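Local structure of structure-specific endonuclease subunit slx1 (Schizosaccharomyces pombe, 4ZDT) at residues D16-F24 with R64-T72. The protein forms, with slx4, a structure-specific endonuclease whose catalytic subunit it is, nicking branched DNA near junctions during repair and recombination, here as its zinc-binding RING finger domain. Numbering follows the deposited sequence.
With ZN (zinc ion), chain F.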
loop_
_atom_site.group_PDB
_atom_site.type_symbol
_atom_site.label_atom_id
_atom_site.label_comp_id
_atom_site.label_asym_id
_atom_site.label_seq_id
_atom_site.Cartn_x
_atom_site.Cartn_y
_atom_site.Cartn_z
ATOM N N ASP A 16 2.002 3.999 18.396
ATOM C CA ASP A 16 3.192 3.613 17.633
ATOM C C ASP A 16 2.891 3.411 16.148
ATOM O O ASP A 16 3.789 3.095 15.353
ATOM C CB ASP A 16 3.799 2.330 18.220
ATOM C CG ASP A 16 4.408 2.546 19.603
ATOM O OD1 ASP A 16 4.819 3.690 19.911
ATOM O OD2 ASP A 16 4.486 1.563 20.377
ATOM N N GLU A 17 1.624 3.593 15.783
ATOM C CA GLU A 17 1.156 3.244 14.452
ATOM C C GLU A 17 1.182 4.456 13.525
ATOM O O GLU A 17 0.826 5.562 13.930
ATOM C CB GLU A 17 -0.259 2.675 14.537
ATOM C CG GLU A 17 -0.568 1.626 13.491
ATOM C CD GLU A 17 -1.882 0.912 13.739
ATOM O OE1 GLU A 17 -2.240 0.043 12.916
ATOM O OE2 GLU A 17 -2.558 1.211 14.747
ATOM N N LEU A 18 1.616 4.233 12.287
ATOM C CA LEU A 18 1.530 5.245 11.242
ATOM C C LEU A 18 0.068 5.440 10.852
ATOM O O LEU A 18 -0.734 4.509 10.934
ATOM C CB LEU A 18 2.348 4.830 10.021
ATOM C CG LEU A 18 3.843 4.585 10.203
ATOM C CD1 LEU A 18 4.461 4.064 8.905
ATOM C CD2 LEU A 18 4.596 5.842 10.706
ATOM N N ARG A 19 -0.283 6.647 10.422
ATOM C CA ARG A 19 -1.669 6.943 10.043
ATOM C C ARG A 19 -1.792 8.082 9.035
ATOM O O ARG A 19 -1.072 9.078 9.113
ATOM C CB ARG A 19 -2.506 7.253 11.287
ATOM C CG ARG A 19 -2.392 8.690 11.770
ATOM C CD ARG A 19 -2.400 8.764 13.288
ATOM N NE ARG A 19 -1.413 7.867 13.886
ATOM C CZ ARG A 19 -1.305 7.626 15.192
ATOM N NH1 ARG A 19 -2.132 8.235 16.040
ATOM N NH2 ARG A 19 -0.377 6.795 15.648
ATOM N N ALA A 20 -2.718 7.926 8.094
ATOM C CA ALA A 20 -3.002 8.961 7.110
ATOM C C ALA A 20 -3.799 10.070 7.768
ATOM O O ALA A 20 -4.624 9.806 8.659
ATOM C CB ALA A 20 -3.789 8.383 5.955
ATOM N N ASN A 21 -3.531 11.305 7.338
ATOM C CA ASN A 21 -4.382 12.445 7.650
ATOM C C ASN A 21 -4.482 13.400 6.465
ATOM O O ASN A 21 -3.484 13.700 5.799
ATOM C CB ASN A 21 -3.925 13.196 8.908
ATOM C CG ASN A 21 -2.728 14.072 8.655
ATOM O OD1 ASN A 21 -1.606 13.581 8.478
ATOM N ND2 ASN A 21 -2.960 15.387 8.600
ATOM N N CYS A 22 -5.698 13.860 6.207
ATOM C CA CYS A 22 -5.917 14.915 5.239
ATOM C C CYS A 22 -5.118 16.126 5.711
ATOM O O CYS A 22 -5.224 16.526 6.871
ATOM C CB CYS A 22 -7.399 15.242 5.144
ATOM S SG CYS A 22 -7.819 16.493 3.903
ATOM N N PRO A 23 -4.289 16.697 4.815
ATOM C CA PRO A 23 -3.355 17.752 5.232
ATOM C C PRO A 23 -4.025 19.089 5.522
ATOM O O PRO A 23 -3.340 20.001 5.954
ATOM C CB PRO A 23 -2.393 17.885 4.020
ATOM C CG PRO A 23 -3.241 17.487 2.830
ATOM C CD PRO A 23 -4.199 16.399 3.367
ATOM N N PHE A 24 -5.328 19.211 5.275
ATOM C CA PHE A 24 -6.030 20.457 5.552
ATOM C C PHE A 24 -6.612 20.419 6.976
ATOM O O PHE A 24 -7.402 19.550 7.312
ATOM C CB PHE A 24 -7.105 20.751 4.492
ATOM C CG PHE A 24 -6.515 21.020 3.120
ATOM C CD1 PHE A 24 -6.243 19.965 2.243
ATOM C CD2 PHE A 24 -6.152 22.312 2.750
ATOM C CE1 PHE A 24 -5.662 20.214 0.959
ATOM C CE2 PHE A 24 -5.549 22.572 1.490
ATOM C CZ PHE A 24 -5.310 21.514 0.602
ATOM N N ARG A 64 0.580 11.085 -1.639
ATOM C CA ARG A 64 1.604 11.681 -0.784
ATOM C C ARG A 64 1.038 12.700 0.204
ATOM O O ARG A 64 1.487 12.783 1.347
ATOM C CB ARG A 64 2.697 12.332 -1.635
ATOM C CG ARG A 64 4.048 12.424 -0.944
ATOM C CD ARG A 64 5.141 12.831 -1.920
ATOM N NE ARG A 64 5.642 11.694 -2.693
ATOM C CZ ARG A 64 6.527 10.814 -2.238
ATOM N NH1 ARG A 64 7.017 10.936 -1.013
ATOM N NH2 ARG A 64 6.922 9.809 -3.009
ATOM N N GLU A 65 0.054 13.473 -0.243
ATOM C CA GLU A 65 -0.528 14.527 0.577
ATOM C C GLU A 65 -1.053 14.000 1.912
ATOM O O GLU A 65 -1.125 14.744 2.890
ATOM C CB GLU A 65 -1.650 15.237 -0.183
ATOM C CG GLU A 65 -1.191 16.452 -0.975
ATOM C CD GLU A 65 -0.713 16.092 -2.368
ATOM O OE1 GLU A 65 -1.555 15.703 -3.204
ATOM O OE2 GLU A 65 0.504 16.200 -2.627
ATOM N N PHE A 66 -1.422 12.722 1.953
ATOM C CA PHE A 66 -1.968 12.141 3.185
ATOM C C PHE A 66 -0.887 11.662 4.146
ATOM O O PHE A 66 -1.185 11.212 5.263
ATOM C CB PHE A 66 -2.964 11.026 2.849
ATOM C CG PHE A 66 -4.158 11.510 2.081
ATOM C CD1 PHE A 66 -5.259 12.044 2.756
ATOM C CD2 PHE A 66 -4.198 11.412 0.683
ATOM C CE1 PHE A 66 -6.372 12.484 2.048
ATOM C CE2 PHE A 66 -5.303 11.852 -0.030
ATOM C CZ PHE A 66 -6.396 12.397 0.663
ATOM N N LEU A 67 0.377 11.830 3.752
ATOM C CA LEU A 67 1.486 11.296 4.537
ATOM C C LEU A 67 2.241 12.334 5.372
ATOM O O LEU A 67 3.434 12.151 5.614
ATOM C CB LEU A 67 2.481 10.552 3.604
ATOM C CG LEU A 67 1.932 9.450 2.682
ATOM C CD1 LEU A 67 3.012 8.841 1.804
ATOM C CD2 LEU A 67 1.226 8.357 3.484
ATOM N N SER A 68 1.575 13.393 5.851
ATOM C CA SER A 68 2.307 14.488 6.542
ATOM C C SER A 68 2.994 14.086 7.841
ATOM O O SER A 68 3.940 14.739 8.265
ATOM C CB SER A 68 1.421 15.720 6.801
ATOM O OG SER A 68 0.396 15.408 7.734
ATOM N N THR A 69 2.537 13.018 8.485
ATOM C CA THR A 69 3.116 12.658 9.769
ATOM C C THR A 69 3.988 11.417 9.678
ATOM O O THR A 69 4.623 11.028 10.652
ATOM C CB THR A 69 2.039 12.468 10.855
ATOM O OG1 THR A 69 1.211 11.335 10.529
ATOM C CG2 THR A 69 1.154 13.756 10.977
ATOM N N VAL A 70 4.031 10.803 8.500
ATOM C CA VAL A 70 4.720 9.525 8.337
ATOM C C VAL A 70 6.255 9.651 8.408
ATOM O O VAL A 70 6.942 8.801 9.012
ATOM C CB VAL A 70 4.254 8.859 7.029
ATOM C CG1 VAL A 70 5.251 7.818 6.538
ATOM C CG2 VAL A 70 2.862 8.270 7.236
ATOM N N PHE A 71 6.793 10.705 7.804
ATOM C CA PHE A 71 8.246 10.839 7.680
ATOM C C PHE A 71 8.914 11.686 8.767
ATOM O O PHE A 71 10.141 11.667 8.897
ATOM C CB PHE A 71 8.588 11.418 6.306
ATOM C CG PHE A 71 8.024 10.632 5.165
ATOM C CD1 PHE A 71 8.458 9.326 4.917
ATOM C CD2 PHE A 71 7.068 11.198 4.324
ATOM C CE1 PHE A 71 7.939 8.588 3.844
ATOM C CE2 PHE A 71 6.550 10.472 3.241
ATOM C CZ PHE A 71 6.987 9.157 3.004
ATOM N N THR A 72 8.119 12.427 9.533
ATOM C CA THR A 72 8.660 13.400 10.502
ATOM C C THR A 72 8.217 13.087 11.933
ATOM O O THR A 72 7.593 12.048 12.183
ATOM C CB THR A 72 8.205 14.830 10.162
ATOM O OG1 THR A 72 6.787 14.830 9.966
ATOM C CG2 THR A 72 8.886 15.341 8.879
HETATM ZN ZN ZN F . -10.055 16.092 3.857
HETATM O O HOH W 1 0.353 10.991 7.694
HETATM O O HOH W 2 1.959 8.503 10.850
HETATM O O HOH W 3 -1.180 11.548 10.019
HETATM O O HOH W 4 -1.059 14.457 5.631
#
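N21 and F66 meet through their backbones in the RING finger domain of slx1, a worked example of how a small zinc-bound fold joins the last residues of this fragment to a short strand. N21 N donates to F66 O at 3.1 Å. A20 CA lies 3.4 Å from the same F66 O. From F66 CB, 4.2 Å from A20 CB, the side chain runs past N21 O to CD1, which stands 3.9 Å from C22 CA; CE1 comes near C22 CB, and the ring meets F40 edge-to-face. With SG anti to its backbone N (chi1 -177°), C22 reaches the zinc ion that C27, C54 and C57 complete. Waters bridge the two segments, one of them held among N21 O, E65 O, S68 N and S68 OG. N21 OD1 sits 2.8 Å from S68 OG and shares another water with R19 O and T69 OG1; N21 ND2 bonds C22 O only weakly. A leucine in place of N21 would probably cost that shared water its amide partner and S68 OG the nearby amide oxygen. L18 and V70 touch loosely, and L18 also packs on I26 and V70 on T30 of the slx4 chain. At the zinc side, P23 crosses E65 obliquely, its CG resting 3.5 Å from E65 O.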